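Local coordinates for uracil-DNA glycosylase (Epstein-Barr virus, PDB 6LYJ), which belongs to the uracil-DNA glycosylase superfamily and is built round a four-stranded parallel beta-sheet flanked by helices, at residues L238-L243 with L248-W253. Numbering follows the deposited sequence.
Sequences LANNFL and LGEIDW
Asn240 reaches from the last helix of the chain, 235-245, to the extended tail that follows it and grips the backbone of Ile251 with both ends of its amide. OD1 accepts the N-H of Ile251 (OD1 to N 2.8 Å, donor tilted 28° from the carbonyl plane), while ND2 gives a hydrogen to the carbonyl of the same residue, ND2 to O of Ile251 being 3.0 Å. The second bond lies on a lone pair in that carbonyl's plane. Asparagine suits the place because its short amide offers an acceptor and a donor side by side, as an extended residue does; two bonds fix which way round it sits. Its ND2 also comes to the indole edge of Trp253, 3.1 Å from NE1, but both are donors and do not bond.

Beside the amide the packing is apolar and close. Leu243 CD1 meets Ile251 CG1 at 3.8 Å; within the tail itself, Ile251 CG2 lies over the centre of the Trp253 ring, 3.6 Å above its plane. With CG2 anti to the backbone N of Ile251 and CG1 beside it, the beta-branch divides its contacts between Leu243 and the indole. Ile251 and Trp253 also rest on Val145 of strand 145-149, while Ala239 touches strand 186-190, placing helix and tail against the central parallel sheet.

Toward solvent the fit is looser. Leu248 donates its N-H to Leu243 O, and its CD1 meets Leu243 CD2 at 4.1 Å. Glutamate suits the exposed side: Glu250 packs CB against the Asn240 amide, while its OE2 forms a salt bridge with Arg244. The buried amide of Asn240, satisfied by main-chain atoms, helps hold the tail in an extended course, with Leu243 and Ile251 packing beside it.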
loop_
_atom_site.group_PDB
_atom_site.type_symbol
_atom_site.label_atom_id
_atom_site.label_comp_id
_atom_site.label_asym_id
_atom_site.label_seq_id
_atom_site.Cartn_x
_atom_site.Cartn_y
_atom_site.Cartn_z
ATOM N N LEU A 238 -10.289 2.150 -17.703
ATOM C CA LEU A 238 -9.647 1.235 -18.642
ATOM C C LEU A 238 -9.953 -0.213 -18.282
ATOM O O LEU A 238 -10.164 -1.054 -19.165
ATOM C CB LEU A 238 -8.138 1.482 -18.667
ATOM C CG LEU A 238 -7.708 2.851 -19.200
ATOM C CD1 LEU A 238 -6.215 3.067 -18.975
ATOM C CD2 LEU A 238 -8.069 2.997 -20.675
ATOM N N ALA A 239 -9.986 -0.518 -16.983
ATOM C CA ALA A 239 -10.297 -1.867 -16.531
ATOM C C ALA A 239 -11.696 -2.279 -16.968
ATOM O O ALA A 239 -11.890 -3.371 -17.521
ATOM C CB ALA A 239 -10.155 -1.958 -15.013
ATOM N N ASN A 240 -12.695 -1.415 -16.725
ATOM C CA ASN A 240 -14.047 -1.781 -17.143
ATOM C C ASN A 240 -14.180 -1.846 -18.663
ATOM O O ASN A 240 -14.931 -2.684 -19.177
ATOM C CB ASN A 240 -15.075 -0.814 -16.558
ATOM C CG ASN A 240 -15.576 -1.254 -15.192
ATOM O OD1 ASN A 240 -15.433 -2.418 -14.816
ATOM N ND2 ASN A 240 -16.180 -0.330 -14.452
ATOM N N ASN A 241 -13.473 -0.983 -19.400
ATOM C CA ASN A 241 -13.469 -1.098 -20.859
ATOM C C ASN A 241 -12.937 -2.456 -21.296
ATOM O O ASN A 241 -13.500 -3.100 -22.191
ATOM C CB ASN A 241 -12.642 0.022 -21.492
ATOM C CG ASN A 241 -13.271 1.388 -21.316
ATOM O OD1 ASN A 241 -14.450 1.504 -20.976
ATOM N ND2 ASN A 241 -12.494 2.434 -21.572
ATOM N N PHE A 242 -11.849 -2.905 -20.667
ATOM C CA PHE A 242 -11.293 -4.213 -20.991
ATOM C C PHE A 242 -12.308 -5.311 -20.707
ATOM O O PHE A 242 -12.560 -6.176 -21.556
ATOM C CB PHE A 242 -10.004 -4.438 -20.200
ATOM C CG PHE A 242 -9.383 -5.790 -20.405
ATOM C CD1 PHE A 242 -8.568 -6.033 -21.501
ATOM C CD2 PHE A 242 -9.587 -6.811 -19.487
ATOM C CE1 PHE A 242 -7.982 -7.276 -21.689
ATOM C CE2 PHE A 242 -9.001 -8.053 -19.668
ATOM C CZ PHE A 242 -8.197 -8.286 -20.770
ATOM N N LEU A 243 -12.928 -5.267 -19.524
ATOM C CA LEU A 243 -13.888 -6.306 -19.160
ATOM C C LEU A 243 -15.050 -6.338 -20.146
ATOM O O LEU A 243 -15.510 -7.416 -20.540
ATOM C CB LEU A 243 -14.387 -6.089 -17.729
ATOM C CG LEU A 243 -13.331 -6.204 -16.621
ATOM C CD1 LEU A 243 -13.939 -5.942 -15.244
ATOM C CD2 LEU A 243 -12.656 -7.572 -16.661
ATOM N N LEU A 248 -17.113 -9.721 -20.195
ATOM C CA LEU A 248 -17.281 -9.952 -18.771
ATOM C C LEU A 248 -18.081 -8.811 -18.154
ATOM O O LEU A 248 -18.108 -7.695 -18.679
ATOM C CB LEU A 248 -15.923 -10.091 -18.081
ATOM C CG LEU A 248 -15.029 -11.200 -18.647
ATOM C CD1 LEU A 248 -13.722 -11.290 -17.880
ATOM C CD2 LEU A 248 -15.754 -12.541 -18.644
ATOM N N GLY A 249 -18.762 -9.106 -17.049
ATOM C CA GLY A 249 -19.492 -8.065 -16.344
ATOM C C GLY A 249 -18.544 -7.036 -15.749
ATOM O O GLY A 249 -17.530 -7.372 -15.136
ATOM N N GLU A 250 -18.891 -5.762 -15.925
ATOM C CA GLU A 250 -18.063 -4.689 -15.394
ATOM C C GLU A 250 -18.201 -4.586 -13.877
ATOM O O GLU A 250 -19.180 -5.038 -13.274
ATOM C CB GLU A 250 -18.438 -3.349 -16.034
ATOM C CG GLU A 250 -18.372 -3.340 -17.552
ATOM C CD GLU A 250 -18.700 -1.979 -18.149
ATOM O OE1 GLU A 250 -18.305 -0.949 -17.562
ATOM O OE2 GLU A 250 -19.355 -1.943 -19.210
ATOM N N ILE A 251 -17.204 -3.960 -13.266
ATOM C CA ILE A 251 -17.212 -3.726 -11.828
ATOM C C ILE A 251 -18.030 -2.474 -11.549
ATOM O O ILE A 251 -17.866 -1.449 -12.222
ATOM C CB ILE A 251 -15.779 -3.577 -11.286
ATOM C CG1 ILE A 251 -14.870 -4.714 -11.771
ATOM C CG2 ILE A 251 -15.791 -3.490 -9.762
ATOM C CD1 ILE A 251 -15.304 -6.102 -11.329
ATOM N N ASP A 252 -18.910 -2.549 -10.554
ATOM C CA ASP A 252 -19.534 -1.357 -9.988
ATOM C C ASP A 252 -18.625 -0.905 -8.849
ATOM O O ASP A 252 -18.589 -1.522 -7.782
ATOM C CB ASP A 252 -20.954 -1.657 -9.517
ATOM C CG ASP A 252 -21.671 -0.428 -8.972
ATOM O OD1 ASP A 252 -21.039 0.639 -8.825
ATOM O OD2 ASP A 252 -22.881 -0.533 -8.687
ATOM N N TRP A 253 -17.848 0.149 -9.101
ATOM C CA TRP A 253 -16.848 0.620 -8.151
ATOM C C TRP A 253 -17.444 1.393 -6.980
ATOM O O TRP A 253 -16.692 1.797 -6.087
ATOM C CB TRP A 253 -15.814 1.494 -8.873
ATOM C CG TRP A 253 -15.048 0.754 -9.929
ATOM C CD1 TRP A 253 -15.230 0.834 -11.283
ATOM C CD2 TRP A 253 -13.999 -0.199 -9.723
ATOM N NE1 TRP A 253 -14.351 0.001 -11.929
ATOM C CE2 TRP A 253 -13.584 -0.645 -10.996
ATOM C CE3 TRP A 253 -13.362 -0.713 -8.587
ATOM C CZ2 TRP A 253 -12.566 -1.583 -11.164
ATOM C CZ3 TRP A 253 -12.349 -1.648 -8.757
ATOM C CH2 TRP A 253 -11.961 -2.069 -10.035
#